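Local structure of 4-alpha-glucanotransferase (Corynebacterium glutamicum, 5B68) at residues S186-S189 against T190-G194; I261-R264 against D265-A268; A272-R275 against E276-L279; N287-Y290 against A291-Q295. The protein is an enzyme of the amylomaltase family, built round a parallel beta/alpha barrel and carrying a beta-sandwich domain toward its N terminus. One frame throughout, in Å; residues are numbered along the deposited sequence.

Interaction 1. Residues S186-S189 against T190-G194; sequences SVRS and TLSWG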
loop_
_atom_site.group_PDB
_atom_site.type_symbol
_atom_site.label_atom_id
_atom_site.label_comp_id
_atom_site.label_asym_id
_atom_site.label_seq_id
_atom_site.Cartn_x
_atom_site.Cartn_y
_atom_site.Cartn_z
ATOM N N SER A 186 -16.223 7.401 1.925
ATOM C CA SER A 186 -17.511 7.474 1.226
ATOM C C SER A 186 -18.700 6.981 2.023
ATOM O O SER A 186 -19.828 7.133 1.550
ATOM C CB SER A 186 -17.482 6.691 -0.099
ATOM O OG SER A 186 -17.515 5.259 0.065
ATOM N N VAL A 187 -18.470 6.388 3.189
ATOM C CA VAL A 187 -19.542 5.819 3.987
ATOM C C VAL A 187 -19.791 6.677 5.206
ATOM O O VAL A 187 -18.921 6.872 6.018
ATOM C CB VAL A 187 -19.189 4.410 4.485
ATOM C CG1 VAL A 187 -20.385 3.755 5.140
ATOM C CG2 VAL A 187 -18.676 3.565 3.359
ATOM N N ARG A 188 -21.017 7.142 5.337
ATOM C CA ARG A 188 -21.368 8.089 6.354
ATOM C C ARG A 188 -22.361 7.503 7.347
ATOM O O ARG A 188 -23.167 6.662 7.012
ATOM C CB ARG A 188 -21.987 9.330 5.715
ATOM C CG ARG A 188 -21.011 10.268 5.031
ATOM C CD ARG A 188 -20.714 9.864 3.601
ATOM N NE ARG A 188 -21.882 9.913 2.742
ATOM C CZ ARG A 188 -22.334 10.994 2.122
ATOM N NH1 ARG A 188 -21.729 12.158 2.262
ATOM N NH2 ARG A 188 -23.405 10.913 1.366
ATOM N N SER A 189 -22.250 7.957 8.582
ATOM C CA SER A 189 -23.253 7.778 9.612
ATOM C C SER A 189 -24.041 9.066 9.725
ATOM O O SER A 189 -23.769 10.012 9.032
ATOM C CB SER A 189 -22.606 7.438 10.947
ATOM O OG SER A 189 -21.908 8.532 11.480
ATOM N N THR A 190 -25.013 9.101 10.613
ATOM C CA THR A 190 -25.760 10.331 10.832
ATOM C C THR A 190 -24.849 11.449 11.325
ATOM O O THR A 190 -25.050 12.589 10.993
ATOM C CB THR A 190 -26.898 10.133 11.828
ATOM O OG1 THR A 190 -26.359 9.675 13.057
ATOM C CG2 THR A 190 -27.841 9.113 11.325
ATOM N N LEU A 191 -23.885 11.095 12.163
ATOM C CA LEU A 191 -22.957 12.053 12.734
ATOM C C LEU A 191 -21.678 12.415 11.939
ATOM O O LEU A 191 -21.025 13.353 12.287
ATOM C CB LEU A 191 -22.605 11.647 14.161
ATOM C CG LEU A 191 -23.783 11.406 15.105
ATOM C CD1 LEU A 191 -23.342 10.770 16.405
ATOM C CD2 LEU A 191 -24.554 12.682 15.371
ATOM N N SER A 192 -21.331 11.689 10.886
ATOM C CA SER A 192 -20.151 12.021 10.094
ATOM C C SER A 192 -20.208 13.494 9.624
ATOM O O SER A 192 -21.280 14.013 9.268
ATOM C CB SER A 192 -20.036 11.164 8.858
ATOM O OG SER A 192 -20.191 9.772 9.180
ATOM N N TRP A 193 -19.037 14.118 9.513
ATOM C CA TRP A 193 -18.937 15.433 8.846
ATOM C C TRP A 193 -18.870 15.333 7.360
ATOM O O TRP A 193 -17.844 15.663 6.722
ATOM C CB TRP A 193 -17.760 16.244 9.422
ATOM C CG TRP A 193 -17.943 16.711 10.814
ATOM C CD1 TRP A 193 -18.700 16.141 11.824
ATOM C CD2 TRP A 193 -17.320 17.864 11.409
ATOM N NE1 TRP A 193 -18.562 16.858 12.968
ATOM C CE2 TRP A 193 -17.732 17.921 12.741
ATOM C CE3 TRP A 193 -16.423 18.827 10.939
ATOM C CZ2 TRP A 193 -17.294 18.913 13.622
ATOM C CZ3 TRP A 193 -15.997 19.832 11.842
ATOM C CH2 TRP A 193 -16.432 19.835 13.148
ATOM N N GLY A 194 -19.927 14.790 6.740
ATOM C CA GLY A 194 -19.913 14.738 5.301
ATOM C C GLY A 194 -19.119 13.590 4.712
ATOM O O GLY A 194 -19.203 13.323 3.536
#
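A type I beta turn from Ser-189 to Ser-192, with Thr-190 and Leu-191 at its corners, reverses the loop that leaves strand 177-182 of the barrel, and the two serines that bound it are joined by hydrogen bonds. The main evidence is a short, nearly straight one: Ser-189 N donates to Ser-192 OG at 2.8 Å with an N-H...O angle of 164°. Rotation about CA-CB in Ser-192 (chi1 -49°) sets OG beside its own backbone N and facing back along the chain, where this amide can meet it. The return contacts are weaker. Ser-189 OG receives weak bonds from Leu-191 N and Ser-192 N, each at 3.3 Å, and a further weak one links Ser-192 N to Ser-189 O. Both hydroxyls find their stronger partner in Asp-200, whose OD1 is bonded to Ser-189 OG and OD2 to Ser-192 OG, so one carboxylate spans the turn.

Just before the turn, Arg-188 bends at chi2 and chi3, which brings its guanidinium round to Gly-194. NH1 donates to Gly-194 O at 3.1 Å; the oxygen lies at the guanidinium edge, close to its plane, whereas the nitrogen stands well above the plane of the carbonyl. Between these two links Trp-193 forms the centre of an inverse gamma turn, closed by a weak bond from Gly-194 N to Ser-192 O at 3.0 Å.

The indole of Trp-193 points away from the turn and packs against helix 261-277 and helix 286-301, while Asp-200 belongs to helix 198-209, the next helix in the chain.

Interaction 2. Residues I261-R264 against D265-A268; sequences IDLR and DDIA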
loop_
_atom_site.group_PDB
_atom_site.type_symbol
_atom_site.label_atom_id
_atom_site.label_comp_id
_atom_site.label_asym_id
_atom_site.label_seq_id
_atom_site.Cartn_x
_atom_site.Cartn_y
_atom_site.Cartn_z
ATOM N N ILE A 261 -19.066 25.774 26.180
ATOM C CA ILE A 261 -20.276 25.333 25.535
ATOM C C ILE A 261 -20.606 26.173 24.321
ATOM O O ILE A 261 -21.164 25.674 23.376
ATOM C CB ILE A 261 -21.472 25.154 26.498
ATOM C CG1 ILE A 261 -22.682 24.507 25.752
ATOM C CG2 ILE A 261 -21.894 26.478 27.099
ATOM C CD1 ILE A 261 -23.753 23.903 26.647
ATOM N N ASP A 262 -20.264 27.450 24.337
ATOM C CA ASP A 262 -20.619 28.302 23.198
ATOM C C ASP A 262 -19.767 27.934 21.963
ATOM O O ASP A 262 -20.222 28.023 20.833
ATOM C CB ASP A 262 -20.516 29.799 23.550
ATOM C CG ASP A 262 -19.274 30.142 24.356
ATOM O OD1 ASP A 262 -18.918 29.443 25.360
ATOM O OD2 ASP A 262 -18.672 31.171 23.998
ATOM N N LEU A 263 -18.532 27.520 22.214
ATOM C CA LEU A 263 -17.667 26.988 21.157
ATOM C C LEU A 263 -18.184 25.610 20.712
ATOM O O LEU A 263 -18.271 25.352 19.482
ATOM C CB LEU A 263 -16.205 26.903 21.618
ATOM C CG LEU A 263 -15.147 26.577 20.556
ATOM C CD1 LEU A 263 -15.248 27.383 19.257
ATOM C CD2 LEU A 263 -13.780 26.780 21.200
ATOM N N ARG A 264 -18.560 24.755 21.671
ATOM C CA ARG A 264 -19.247 23.529 21.281
ATOM C C ARG A 264 -20.488 23.716 20.437
ATOM O O ARG A 264 -20.699 22.941 19.504
ATOM C CB ARG A 264 -19.498 22.603 22.453
ATOM C CG ARG A 264 -18.173 21.988 22.884
ATOM C CD ARG A 264 -18.274 20.899 23.919
ATOM N NE ARG A 264 -18.220 21.501 25.240
ATOM C CZ ARG A 264 -19.237 21.597 26.091
ATOM N NH1 ARG A 264 -20.428 21.095 25.787
ATOM N NH2 ARG A 264 -19.050 22.189 27.270
ATOM N N ASP A 265 -21.279 24.773 20.704
ATOM C CA ASP A 265 -22.448 25.061 19.852
ATOM C C ASP A 265 -22.014 25.516 18.482
ATOM O O ASP A 265 -22.689 25.175 17.507
ATOM C CB ASP A 265 -23.332 26.165 20.460
ATOM C CG ASP A 265 -24.012 25.716 21.727
ATOM O OD1 ASP A 265 -24.243 24.478 21.912
ATOM O OD2 ASP A 265 -24.340 26.613 22.530
ATOM N N ASP A 266 -20.926 26.309 18.417
ATOM C CA ASP A 266 -20.410 26.777 17.115
ATOM C C ASP A 266 -19.988 25.556 16.298
ATOM O O ASP A 266 -20.342 25.429 15.143
ATOM C CB ASP A 266 -19.237 27.760 17.251
ATOM C CG ASP A 266 -19.658 29.148 17.770
ATOM O OD1 ASP A 266 -20.864 29.450 17.781
ATOM O OD2 ASP A 266 -18.767 29.931 18.176
ATOM N N ILE A 267 -19.264 24.658 16.946
ATOM C CA ILE A 267 -18.823 23.442 16.313
ATOM C C ILE A 267 -20.037 22.614 15.825
ATOM O O ILE A 267 -20.056 22.162 14.685
ATOM C CB ILE A 267 -17.928 22.684 17.286
ATOM C CG1 ILE A 267 -16.611 23.494 17.502
ATOM C CG2 ILE A 267 -17.653 21.261 16.794
ATOM C CD1 ILE A 267 -15.914 23.103 18.786
ATOM N N ALA A 268 -21.050 22.475 16.673
ATOM C CA ALA A 268 -22.301 21.765 16.298
ATOM C C ALA A 268 -22.984 22.367 15.102
ATOM O O ALA A 268 -23.661 21.669 14.360
ATOM C CB ALA A 268 -23.278 21.745 17.472
#
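Four consecutive i to i+4 backbone bonds make this a regular alpha-helical turn, their lengths running from 2.8 Å between Ile-267 N and Leu-263 O to 3.0 Å between Asp-266 N and Asp-262 O. On the apolar side, Leu-263 CG meets Ile-267 CD1 at 4.0 Å, the two side chains passing at a slant. Ile-267 carries CG1 beside its backbone N (chi1 -67°), which folds that branch back over the preceding turn and puts CG1 3.2 Å from Leu-263 O. This leucine and isoleucine also touch Ala-299 and Val-296 of helix 286-301.

The turn is the start of helix 261-277, one of several helices inserted between the second and third strands of the barrel, 215-218 and 382-387. Three aspartates gather in it. Asp-265 CG lies 3.3 Å from Ile-261 O, and one residue on, Asp-266 CG repeats the arrangement at 3.3 Å from Asp-262 O. Carboxylate and carbonyl oxygens are both acceptors, so these approaches are not hydrogen bonds, but negative charge near a helix N terminus is probably stabilised by the helix dipole. The carboxylates of Asp-262 and Asp-266 stay apart, with Asp-262 OD2 6.0 Å from Asp-266 OD2, which probably moderates their repulsion.

Arg-264 folds back toward the helix start through a bend at chi3 (-89°); there one face of its guanidinium lies over Ile-261 CA, offset toward the rim, and NE donates to Leu-259 O just before the helix.

Interaction 3. Residues A272-R275 against E276-L279; sequences AEFR and ERNL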
loop_
_atom_site.group_PDB
_atom_site.type_symbol
_atom_site.label_atom_id
_atom_site.label_comp_id
_atom_site.label_asym_id
_atom_site.label_seq_id
_atom_site.Cartn_x
_atom_site.Cartn_y
_atom_site.Cartn_z
ATOM N N ALA A 272 -23.655 20.122 12.074
ATOM C CA ALA A 272 -24.969 20.101 11.433
ATOM C C ALA A 272 -24.939 20.389 9.911
ATOM O O ALA A 272 -25.635 19.698 9.151
ATOM C CB ALA A 272 -25.891 21.056 12.143
ATOM N N GLU A 273 -24.150 21.353 9.437
ATOM C CA GLU A 273 -24.096 21.602 7.979
ATOM C C GLU A 273 -23.433 20.466 7.191
ATOM O O GLU A 273 -23.831 20.167 5.998
ATOM C CB GLU A 273 -23.406 22.938 7.598
ATOM C CG GLU A 273 -23.058 23.000 6.080
ATOM C CD GLU A 273 -22.502 24.333 5.582
ATOM O OE1 GLU A 273 -21.652 24.290 4.647
ATOM O OE2 GLU A 273 -22.918 25.404 6.107
ATOM N N PHE A 274 -22.358 19.880 7.766
ATOM C CA PHE A 274 -21.638 18.837 7.018
ATOM C C PHE A 274 -22.544 17.600 7.062
ATOM O O PHE A 274 -22.659 16.879 6.068
ATOM C CB PHE A 274 -20.212 18.581 7.585
ATOM C CG PHE A 274 -19.253 19.710 7.279
ATOM C CD1 PHE A 274 -19.020 20.113 5.957
ATOM C CD2 PHE A 274 -18.628 20.400 8.312
ATOM C CE1 PHE A 274 -18.171 21.196 5.676
ATOM C CE2 PHE A 274 -17.797 21.471 8.042
ATOM C CZ PHE A 274 -17.586 21.882 6.735
ATOM N N ARG A 275 -23.194 17.399 8.197
ATOM C CA ARG A 275 -24.101 16.253 8.390
ATOM C C ARG A 275 -25.285 16.204 7.390
ATOM O O ARG A 275 -25.741 15.146 7.026
ATOM C CB ARG A 275 -24.660 16.292 9.806
ATOM C CG ARG A 275 -23.627 15.873 10.817
ATOM C CD ARG A 275 -24.051 16.066 12.248
ATOM N NE ARG A 275 -22.933 15.666 13.104
ATOM C CZ ARG A 275 -22.808 15.907 14.397
ATOM N NH1 ARG A 275 -23.748 16.555 15.093
ATOM N NH2 ARG A 275 -21.733 15.463 15.019
ATOM N N GLU A 276 -25.777 17.346 6.948
ATOM C CA GLU A 276 -26.768 17.357 5.884
ATOM C C GLU A 276 -26.257 16.658 4.607
ATOM O O GLU A 276 -27.016 15.987 3.886
ATOM C CB GLU A 276 -27.172 18.830 5.544
ATOM C CG GLU A 276 -28.024 19.498 6.622
ATOM C CD GLU A 276 -29.382 18.802 6.859
ATOM O OE1 GLU A 276 -30.013 18.292 5.881
ATOM O OE2 GLU A 276 -29.826 18.749 8.034
ATOM N N ARG A 277 -24.956 16.806 4.299
ATOM C CA ARG A 277 -24.375 16.170 3.138
ATOM C C ARG A 277 -24.509 14.642 3.203
ATOM O O ARG A 277 -24.680 14.006 2.180
ATOM C CB ARG A 277 -22.893 16.562 2.938
ATOM C CG ARG A 277 -22.688 18.085 2.919
ATOM C CD ARG A 277 -21.312 18.399 2.375
ATOM N NE ARG A 277 -21.033 19.816 2.578
ATOM C CZ ARG A 277 -19.816 20.365 2.517
ATOM N NH1 ARG A 277 -18.723 19.633 2.227
ATOM N NH2 ARG A 277 -19.704 21.678 2.743
ATOM N N ASN A 278 -24.535 14.125 4.412
ATOM C CA ASN A 278 -24.610 12.689 4.634
ATOM C C ASN A 278 -25.861 12.072 4.040
ATOM O O ASN A 278 -25.859 10.891 3.773
ATOM C CB ASN A 278 -24.674 12.340 6.107
ATOM C CG ASN A 278 -23.435 12.818 6.906
ATOM O OD1 ASN A 278 -22.439 13.232 6.352
ATOM N ND2 ASN A 278 -23.534 12.764 8.193
ATOM N N LEU A 279 -26.912 12.888 3.921
ATOM C CA LEU A 279 -28.202 12.474 3.409
ATOM C C LEU A 279 -28.347 12.642 1.947
ATOM O O LEU A 279 -29.370 12.243 1.415
ATOM C CB LEU A 279 -29.331 13.254 4.114
ATOM C CG LEU A 279 -29.298 13.253 5.643
ATOM C CD1 LEU A 279 -30.401 14.102 6.249
ATOM C CD2 LEU A 279 -29.398 11.868 6.266
#
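An edge-to-face contact between Phe-274 and Arg-277, three residues on, marks the C-terminal turn of helix 261-277. The ring and guanidinium planes are 81° apart, and Phe-274 CD1 sits over the centre of the guanidinium, 3.5 Å from Arg-277 CZ. The arginine therefore meets the ring at its rim and not over its pi face. The two side chains run side by side, pointing the same way; Arg-277, extended from CG to NE, is long enough to bring its guanidinium to the ring. Its NH2 reaches Glu-273 OE1 in a long salt bridge of 3.8 Å, secondary to the one it makes with Asp-288.

Backbone spacing changes here. Glu-276 N still bonds to Ala-272 O at 3.2 Å, but Arg-277 N donates to Phe-274 O and Asn-278 N to Arg-275 O, each only three residues back and bent, at 131° and 137°. Asn-278 ND2 lies alongside Arg-275 CB at 4.0 Å.

Both of these polar ends serve the loop after strand 177-182: Asn-278 ND2 donates to Ser-192 O and Arg-275 NE to Leu-191 O, with Arg-275 NH2 bridged to Glu-251. On another side Phe-274 and Arg-277 face helix 286-301.

Interaction 4. Residues N287-Y290 against A291-Q295; sequences NDVY and AAKLQ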
loop_
_atom_site.group_PDB
_atom_site.type_symbol
_atom_site.label_atom_id
_atom_site.label_comp_id
_atom_site.label_asym_id
_atom_site.label_seq_id
_atom_site.Cartn_x
_atom_site.Cartn_y
_atom_site.Cartn_z
ATOM N N ASN A 287 -12.138 19.331 1.081
ATOM C CA ASN A 287 -11.417 20.583 1.484
ATOM C C ASN A 287 -12.094 21.372 2.542
ATOM O O ASN A 287 -11.454 21.718 3.533
ATOM C CB ASN A 287 -10.982 21.437 0.294
ATOM C CG ASN A 287 -9.922 20.734 -0.538
ATOM O OD1 ASN A 287 -9.117 19.960 -0.001
ATOM N ND2 ASN A 287 -9.910 20.989 -1.846
ATOM N N ASP A 288 -13.383 21.666 2.412
ATOM C CA ASP A 288 -14.037 22.455 3.506
ATOM C C ASP A 288 -14.239 21.669 4.790
ATOM O O ASP A 288 -14.118 22.198 5.882
ATOM C CB ASP A 288 -15.317 23.196 3.054
ATOM C CG ASP A 288 -16.335 22.301 2.393
ATOM O OD1 ASP A 288 -16.160 21.073 2.307
ATOM O OD2 ASP A 288 -17.340 22.852 1.915
ATOM N N VAL A 289 -14.486 20.374 4.657
ATOM C CA VAL A 289 -14.521 19.496 5.858
ATOM C C VAL A 289 -13.167 19.517 6.611
ATOM O O VAL A 289 -13.130 19.681 7.841
ATOM C CB VAL A 289 -14.884 18.016 5.517
ATOM C CG1 VAL A 289 -14.865 17.159 6.797
ATOM C CG2 VAL A 289 -16.295 17.940 4.888
ATOM N N TYR A 290 -12.094 19.458 5.850
ATOM C CA TYR A 290 -10.749 19.360 6.484
ATOM C C TYR A 290 -10.413 20.680 7.196
ATOM O O TYR A 290 -10.011 20.696 8.366
ATOM C CB TYR A 290 -9.710 19.044 5.413
ATOM C CG TYR A 290 -8.359 18.552 5.904
ATOM C CD1 TYR A 290 -8.177 18.052 7.184
ATOM C CD2 TYR A 290 -7.264 18.620 5.051
ATOM C CE1 TYR A 290 -6.900 17.580 7.591
ATOM C CE2 TYR A 290 -6.016 18.120 5.437
ATOM C CZ TYR A 290 -5.845 17.626 6.713
ATOM O OH TYR A 290 -4.582 17.147 7.053
ATOM N N ALA A 291 -10.624 21.755 6.458
ATOM C CA ALA A 291 -10.394 23.096 7.009
ATOM C C ALA A 291 -11.177 23.298 8.286
ATOM O O ALA A 291 -10.655 23.801 9.255
ATOM C CB ALA A 291 -10.712 24.180 5.975
ATOM N N ALA A 292 -12.432 22.865 8.310
ATOM C CA ALA A 292 -13.240 23.002 9.507
ATOM C C ALA A 292 -12.789 22.123 10.686
ATOM O O ALA A 292 -12.705 22.562 11.838
ATOM C CB ALA A 292 -14.701 22.737 9.149
ATOM N N LYS A 293 -12.446 20.849 10.402
ATOM C CA LYS A 293 -11.874 20.034 11.453
ATOM C C LYS A 293 -10.568 20.641 12.025
ATOM O O LYS A 293 -10.356 20.615 13.205
ATOM C CB LYS A 293 -11.626 18.608 10.946
ATOM C CG LYS A 293 -12.940 17.809 10.753
ATOM C CD LYS A 293 -12.676 16.327 10.498
ATOM C CE LYS A 293 -14.008 15.549 10.233
ATOM N NZ LYS A 293 -13.768 14.086 10.283
ATOM N N LEU A 294 -9.712 21.119 11.139
ATOM C CA LEU A 294 -8.390 21.634 11.571
ATOM C C LEU A 294 -8.597 22.824 12.523
ATOM O O LEU A 294 -7.942 22.953 13.564
ATOM C CB LEU A 294 -7.533 22.003 10.384
ATOM C CG LEU A 294 -6.954 20.803 9.631
ATOM C CD1 LEU A 294 -6.554 21.090 8.201
ATOM C CD2 LEU A 294 -5.831 20.212 10.473
ATOM N N GLN A 295 -9.577 23.653 12.197
ATOM C CA GLN A 295 -9.911 24.769 13.049
ATOM C C GLN A 295 -10.366 24.334 14.437
ATOM O O GLN A 295 -9.961 24.897 15.445
ATOM C CB GLN A 295 -10.977 25.630 12.394
ATOM C CG GLN A 295 -11.406 26.774 13.283
ATOM C CD GLN A 295 -12.335 27.701 12.544
ATOM O OE1 GLN A 295 -12.108 28.913 12.500
ATOM N NE2 GLN A 295 -13.360 27.128 11.900
#
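Leu-294 points its CD1 methyl at the face of the Tyr-290 ring, four residues earlier on helix 286-301, in a CH-pi contact. This CD1 stands 3.6 Å from the centroid of the Tyr-290 ring and only 13° off the normal, so the methyl group is centred on the face. Ring carbons CD1 and CE1 of Tyr-290 are both 3.6 Å from Leu-294 CD1. Two torsions produce this contact. Tyr-290 sends CG opposite its backbone N (chi1 -165°), so that the ring projects outward from the helix with one face turned to the next turn, where Leu-294 lies; Leu-294 turns CG back beside its own N (chi1 -75°) and so over the previous turn, 3.3 Å from Tyr-290 O. Beyond it the tyrosine OH is hydrogen-bonded to Glu-225 O, which probably helps to hold the far end of the ring.

Val-289 and Lys-293 are related differently: they run alongside, pointing the same way. The lysine is extended, and its aliphatic part passes the valine with CE 3.9 Å from Val-289 CG1. Its buried NZ is satisfied by two backbone carbonyls, Ile-246 O and Ile-248 O.

Beneath these pairs the helix is regular. Ala-291, Ala-292, Lys-293 and Leu-294 bond in turn to the carbonyls of Asn-287, Asp-288, Val-289 and Tyr-290; the bond from Lys-293 N to Val-289 O measures 2.9 Å.

Around the helix the faces divide. Tyr-290 turns to the loop carrying Ile-246, Lys-293 and Val-289 border Trp-193 in the loop after strand 177-182, and Ala-292 packs on Met-270 and Phe-274 of helix 261-277.

Overall arrangement
The four contacts follow in series along the chain, each a local closure between neighbouring residues; none nests in or crosses another. Interaction 1 closes a turn in the loop after strand 177-182. Interactions 2 and 3 lie at the two ends of helix 261-277, and interaction 4 lies on the next helix, 286-301. Interaction 1 is the hub: Trp-193 CZ2 reaches Ile-267 CG2 of interaction 2, its ring also packs on interaction 4, and Asn-278 and Arg-275 of interaction 3 bond to its turn. Interactions 3 and 4 meet through Phe-274 CE2 and Ala-292 CB, 3.5 Å apart. Interactions 2 and 4 do not touch. Together they tie this barrel loop to the inserted helix pair.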